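Local atomic coordinates of octaprenyl-diphosphate synthase (Roseobacter denitrificans, PDB entry 4JXN), a protein that probably builds octaprenyl diphosphate, the precursor of isoprenoid quinone side chains, by adding five isopentenyl diphosphate units to farnesyl diphosphate. Residues 138-144 and 190-195; 149-153 and 179-184. One frame throughout, in Å; residues are numbered along the deposited sequence. Where two conformers were deposited one is given.

Interaction 1 (138-144 and 190-195); sequences SLRVLDI and EVGGVI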
loop_
_atom_site.group_PDB
_atom_site.type_symbol
_atom_site.label_atom_id
_atom_site.label_comp_id
_atom_site.label_asym_id
_atom_site.label_seq_id
_atom_site.Cartn_x
_atom_site.Cartn_y
_atom_site.Cartn_z
ATOM N N SER A 138 2.295 -19.908 2.779
ATOM C CA SER A 138 2.386 -20.288 1.363
ATOM C C SER A 138 2.993 -19.185 0.512
ATOM O O SER A 138 2.412 -18.100 0.334
ATOM C CB SER A 138 1.011 -20.690 0.810
ATOM O OG SER A 138 1.079 -20.908 -0.596
ATOM N N LEU A 139 4.167 -19.477 -0.029
ATOM C CA LEU A 139 4.866 -18.505 -0.840
ATOM C C LEU A 139 4.149 -18.349 -2.176
ATOM O O LEU A 139 4.031 -17.232 -2.700
ATOM C CB LEU A 139 6.323 -18.908 -1.005
ATOM C CG LEU A 139 7.095 -18.825 0.314
ATOM C CD1 LEU A 139 8.285 -19.780 0.323
ATOM C CD2 LEU A 139 7.541 -17.392 0.573
ATOM N N ARG A 140 3.649 -19.472 -2.692
ATOM C CA ARG A 140 2.887 -19.479 -3.937
ATOM C C ARG A 140 1.724 -18.479 -3.933
ATOM O O ARG A 140 1.572 -17.717 -4.892
ATOM C CB ARG A 140 2.355 -20.878 -4.233
ATOM C CG ARG A 140 1.713 -21.009 -5.607
ATOM C CD ARG A 140 2.493 -21.900 -6.556
ATOM N NE ARG A 140 1.573 -22.552 -7.483
ATOM C CZ ARG A 140 0.821 -23.597 -7.156
ATOM N NH1 ARG A 140 0.904 -24.110 -5.941
ATOM N NH2 ARG A 140 -0.002 -24.135 -8.041
ATOM N N VAL A 141 0.900 -18.477 -2.875
ATOM C CA VAL A 141 -0.258 -17.544 -2.829
ATOM C C VAL A 141 0.212 -16.101 -2.672
ATOM O O VAL A 141 -0.466 -15.158 -3.106
ATOM C CB VAL A 141 -1.319 -17.839 -1.716
ATOM C CG1 VAL A 141 -1.716 -19.310 -1.686
ATOM C CG2 VAL A 141 -0.877 -17.355 -0.346
ATOM N N LEU A 142 1.355 -15.943 -2.013
ATOM C CA LEU A 142 1.964 -14.636 -1.796
ATOM C C LEU A 142 2.430 -14.102 -3.121
ATOM O O LEU A 142 2.207 -12.930 -3.443
ATOM C CB LEU A 142 3.147 -14.739 -0.823
ATOM C CG LEU A 142 2.720 -14.787 0.648
ATOM C CD1 LEU A 142 3.741 -15.481 1.541
ATOM C CD2 LEU A 142 2.443 -13.368 1.134
ATOM N N ASP A 143 3.073 -14.966 -3.900
ATOM C CA ASP A 143 3.448 -14.594 -5.246
ATOM C C ASP A 143 2.215 -14.160 -6.017
ATOM O O ASP A 143 2.222 -13.117 -6.654
ATOM C CB ASP A 143 4.128 -15.738 -5.986
ATOM C CG ASP A 143 4.983 -15.256 -7.157
ATOM O OD1 ASP A 143 5.848 -14.374 -6.957
ATOM O OD2 ASP A 143 4.799 -15.769 -8.278
ATOM N N ILE A 144 1.164 -14.968 -5.943
ATOM C CA ILE A 144 -0.056 -14.715 -6.708
ATOM C C ILE A 144 -0.643 -13.356 -6.333
ATOM O O ILE A 144 -0.906 -12.539 -7.202
ATOM C CB ILE A 144 -1.062 -15.868 -6.518
ATOM C CG1 ILE A 144 -0.532 -17.118 -7.250
ATOM C CG2 ILE A 144 -2.442 -15.485 -7.039
ATOM C CD1 ILE A 144 -1.254 -18.400 -6.912
ATOM N N GLU A 190 -7.905 -18.190 -7.713
ATOM C CA GLU A 190 -6.660 -18.920 -7.834
ATOM C C GLU A 190 -6.036 -19.256 -6.480
ATOM O O GLU A 190 -5.648 -20.399 -6.265
ATOM C CB GLU A 190 -5.665 -18.158 -8.715
ATOM C CG GLU A 190 -4.554 -19.025 -9.287
ATOM C CD GLU A 190 -3.444 -18.230 -9.961
ATOM O OE1 GLU A 190 -3.322 -17.012 -9.719
ATOM O OE2 GLU A 190 -2.680 -18.844 -10.736
ATOM N N VAL A 191 -5.938 -18.292 -5.564
ATOM C CA VAL A 191 -5.378 -18.617 -4.236
ATOM C C VAL A 191 -6.220 -19.626 -3.461
ATOM O O VAL A 191 -5.681 -20.405 -2.670
ATOM C CB VAL A 191 -5.122 -17.388 -3.337
ATOM C CG1 VAL A 191 -4.060 -16.491 -3.961
ATOM C CG2 VAL A 191 -6.413 -16.642 -3.015
ATOM N N GLY A 192 -7.531 -19.614 -3.679
ATOM C CA GLY A 192 -8.404 -20.601 -3.054
ATOM C C GLY A 192 -8.065 -22.014 -3.497
ATOM O O GLY A 192 -8.164 -22.967 -2.727
ATOM N N GLY A 193 -7.662 -22.165 -4.748
ATOM C CA GLY A 193 -7.304 -23.485 -5.263
ATOM C C GLY A 193 -5.919 -23.885 -4.797
ATOM O O GLY A 193 -5.660 -25.052 -4.509
ATOM N N VAL A 194 -5.019 -22.911 -4.738
ATOM C CA VAL A 194 -3.627 -23.174 -4.386
ATOM C C VAL A 194 -3.511 -23.593 -2.936
ATOM O O VAL A 194 -2.800 -24.543 -2.616
ATOM C CB VAL A 194 -2.743 -21.945 -4.652
ATOM C CG1 VAL A 194 -1.406 -22.047 -3.921
ATOM C CG2 VAL A 194 -2.534 -21.780 -6.148
ATOM N N ILE A 195 -4.217 -22.890 -2.061
ATOM C CA ILE A 195 -4.165 -23.209 -0.645
ATOM C C ILE A 195 -4.766 -24.597 -0.413
ATOM O O ILE A 195 -4.330 -25.331 0.478
ATOM C CB ILE A 195 -4.851 -22.124 0.217
ATOM C CG1 ILE A 195 -4.373 -22.202 1.672
ATOM C CG2 ILE A 195 -6.367 -22.233 0.136
ATOM C CD1 ILE A 195 -2.918 -21.829 1.868
#
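Ile-144, Val-141 and Arg-140 of one helix meet Glu-190, Val-191 and Val-194 of the next. The two helices form an antiparallel hairpin in the all-helical isoprenoid synthase fold. Their axes run 171° apart and approach to 9.5 Å in this part. Val-194 is the centre of the contact, and its two methyls divide the work. With chi1 at 163°, Val-194 CG1 lies anti to the backbone N and meets Val-141 CG1 at 3.5 Å. The other methyl, Val-194 CG2, passes Ile-144 CD1 at 3.7 Å, the two side chains lying alongside and pointing opposite ways. In one of the two Arg-140 conformers, Val-194 CG2 also sits over the centre of one guanidinium face, 3.9 Å above its plane, so this contact is tentative. Ile-144 reaches Glu-190 and Val-191 with its other branch. Ile-144 CG2 lies 3.6 Å from Val-191 CG1 and 3.2 Å from Glu-190 OE1, so the aliphatic branch lies close against one carboxylate oxygen. An alanine in place of Ile-144 would probably open a gap beside Val-191 CG1 and Val-194 CG2, which now face CG2 and CD1, and leave the Glu-190 carboxylate less closely packed. Leu-79 of helix 75-94 touches both Val-141 and Val-191, while Val-203 of helix 200-224 touches Val-194 and Glu-190. Ser-138 is the N-cap of helix 139-162. Ser-138 OG accepts a weak but nearly straight bond from Val-141 N, 3.3 Å long with 166° at the hydrogen.

Interaction 2 (149-153 and 179-184); sequences SATIA and GKTAAL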
loop_
_atom_site.group_PDB
_atom_site.type_symbol
_atom_site.label_atom_id
_atom_site.label_comp_id
_atom_site.label_asym_id
_atom_site.label_seq_id
_atom_site.Cartn_x
_atom_site.Cartn_y
_atom_site.Cartn_z
ATOM N N SER A 149 -1.472 -7.515 -6.990
ATOM C CA SER A 149 -1.369 -6.164 -6.446
ATOM C C SER A 149 -0.589 -5.285 -7.399
ATOM O O SER A 149 -0.869 -4.096 -7.532
ATOM C CB SER A 149 -0.631 -6.189 -5.115
ATOM O OG SER A 149 0.750 -6.449 -5.335
ATOM N N ALA A 150 0.409 -5.876 -8.050
ATOM C CA ALA A 150 1.169 -5.161 -9.068
ATOM C C ALA A 150 0.245 -4.795 -10.222
ATOM O O ALA A 150 0.162 -3.627 -10.594
ATOM C CB ALA A 150 2.359 -5.983 -9.555
ATOM N N THR A 151 -0.472 -5.781 -10.757
ATOM C CA THR A 151 -1.413 -5.541 -11.853
ATOM C C THR A 151 -2.443 -4.471 -11.473
ATOM O O THR A 151 -2.692 -3.529 -12.237
ATOM C CB THR A 151 -2.096 -6.846 -12.303
ATOM O OG1 THR A 151 -1.092 -7.829 -12.590
ATOM C CG2 THR A 151 -2.933 -6.623 -13.564
ATOM N N ILE A 152 -3.007 -4.583 -10.278
ATOM C CA ILE A 152 -4.051 -3.648 -9.862
ATOM C C ILE A 152 -3.531 -2.219 -9.885
ATOM O O ILE A 152 -4.099 -1.345 -10.560
ATOM C CB ILE A 152 -4.595 -3.983 -8.462
ATOM C CG1 ILE A 152 -5.357 -5.312 -8.505
ATOM C CG2 ILE A 152 -5.508 -2.871 -7.949
ATOM C CD1 ILE A 152 -5.353 -6.053 -7.188
ATOM N N ALA A 153 -2.442 -1.992 -9.155
ATOM C CA ALA A 153 -1.839 -0.661 -9.062
ATOM C C ALA A 153 -1.397 -0.135 -10.435
ATOM O O ALA A 153 -1.481 1.058 -10.703
ATOM C CB ALA A 153 -0.669 -0.682 -8.093
ATOM N N GLY A 179 -6.613 -4.918 -14.539
ATOM C CA GLY A 179 -6.004 -4.250 -13.402
ATOM C C GLY A 179 -7.032 -3.827 -12.375
ATOM O O GLY A 179 -7.058 -4.334 -11.254
ATOM N N LYS A 180 -7.903 -2.911 -12.771
ATOM C CA LYS A 180 -8.853 -2.328 -11.840
ATOM C C LYS A 180 -9.819 -3.367 -11.261
ATOM O O LYS A 180 -10.227 -3.238 -10.104
ATOM C CB LYS A 180 -9.628 -1.175 -12.504
ATOM C CG LYS A 180 -10.783 -1.609 -13.397
ATOM C CD LYS A 180 -11.271 -0.502 -14.323
ATOM C CE LYS A 180 -11.775 0.729 -13.576
ATOM N NZ LYS A 180 -12.736 0.419 -12.478
ATOM N N THR A 181 -10.174 -4.392 -12.045
ATOM C CA THR A 181 -11.217 -5.337 -11.620
ATOM C C THR A 181 -10.826 -6.817 -11.628
ATOM O O THR A 181 -10.915 -7.478 -10.594
ATOM C CB THR A 181 -12.498 -5.178 -12.467
ATOM O OG1 THR A 181 -12.895 -3.805 -12.489
ATOM C CG2 THR A 181 -13.646 -6.003 -11.888
ATOM N N ALA A 182 -10.430 -7.349 -12.783
ATOM C CA ALA A 182 -10.403 -8.810 -12.941
ATOM C C ALA A 182 -9.265 -9.482 -12.169
ATOM O O ALA A 182 -9.422 -10.598 -11.680
ATOM C CB ALA A 182 -10.362 -9.201 -14.413
ATOM N N ALA A 183 -8.133 -8.798 -12.057
ATOM C CA ALA A 183 -6.947 -9.360 -11.415
ATOM C C ALA A 183 -7.242 -9.882 -10.016
ATOM O O ALA A 183 -6.776 -10.979 -9.651
ATOM C CB ALA A 183 -5.817 -8.342 -11.372
ATOM N N LEU A 184 -8.015 -9.123 -9.238
ATOM C CA LEU A 184 -8.387 -9.569 -7.882
ATOM C C LEU A 184 -9.351 -10.756 -7.899
ATOM O O LEU A 184 -9.230 -11.663 -7.080
ATOM C CB LEU A 184 -8.990 -8.420 -7.062
ATOM C CG LEU A 184 -9.095 -8.651 -5.544
ATOM C CD1 LEU A 184 -7.747 -9.045 -4.952
ATOM C CD2 LEU A 184 -9.620 -7.400 -4.855
#
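Ile-152 and Thr-151 pack against Gly-179, Ala-183 and Leu-184, where two antiparallel helices of the isoprenoid synthase fold come close together. The axes are 7.9 Å apart at their closest, with 162° between their directions. Backbone contacts come first. The alpha carbons of Ile-152 and Gly-179 are the nearest pair across the two segments. Ile-152 CA points its hydrogen at Gly-179 O, a CA-H...O contact of 3.4 Å with 155° at the hydrogen. Ile-152 CG1 also comes to 3.4 Å from Gly-179 O. Thr-151 O lies 3.6 Å from Gly-179 CA. A beta carbon on Gly-179 would come very near this oxygen, so the missing side chain fits the close approach. A wider pi-type turn at 179-182 begins at this glycine.

The apolar contacts are looser. With OG1 beside the backbone N (chi1 -53°), the methyl CG2 of Thr-151 lies anti to that N and meets Ala-183 CB at 4.0 Å. The hydroxyl of Thr-151 is occupied within its own helix, where OG1 is hydrogen-bonded to Asn-147 O. Ile-152 CG1 approaches Ala-183 CB at 4.2 Å.

Other helices close in around the pair. Ile-152 touches Thr-90 and Leu-184 touches Ile-86 and His-87, all on helix 75-94. Ala-153 packs on Ser-127 of the second subunit. An unidentified ligand lies about 4 Å from the Ile-152 side chain, which may mark a pocket. At the far end of that side chain, Ile-152 CD1 faces Leu-184 CB at 4.3 Å.

In the fold
Helix 139-162 supplies the first half of both contacts and helix 170-196 the second. From the N terminus the chain passes 138-144, then 149-153, and turns back through a short connection. It meets 149-153 again at 179-184, closing the smaller loop with 25 residues between the segments. It then runs on to 190-195, where interaction 1 closes the larger loop of 45. The two loops nest without crossing. The centres of the two contacts lie about 16 Å apart, without touching. Interaction 2 is the more central of the two. Together they tie one antiparallel helix pair at two levels, beside helices 75-94 and 200-224. Residues at both levels of helix 139-162 also pack on the second subunit.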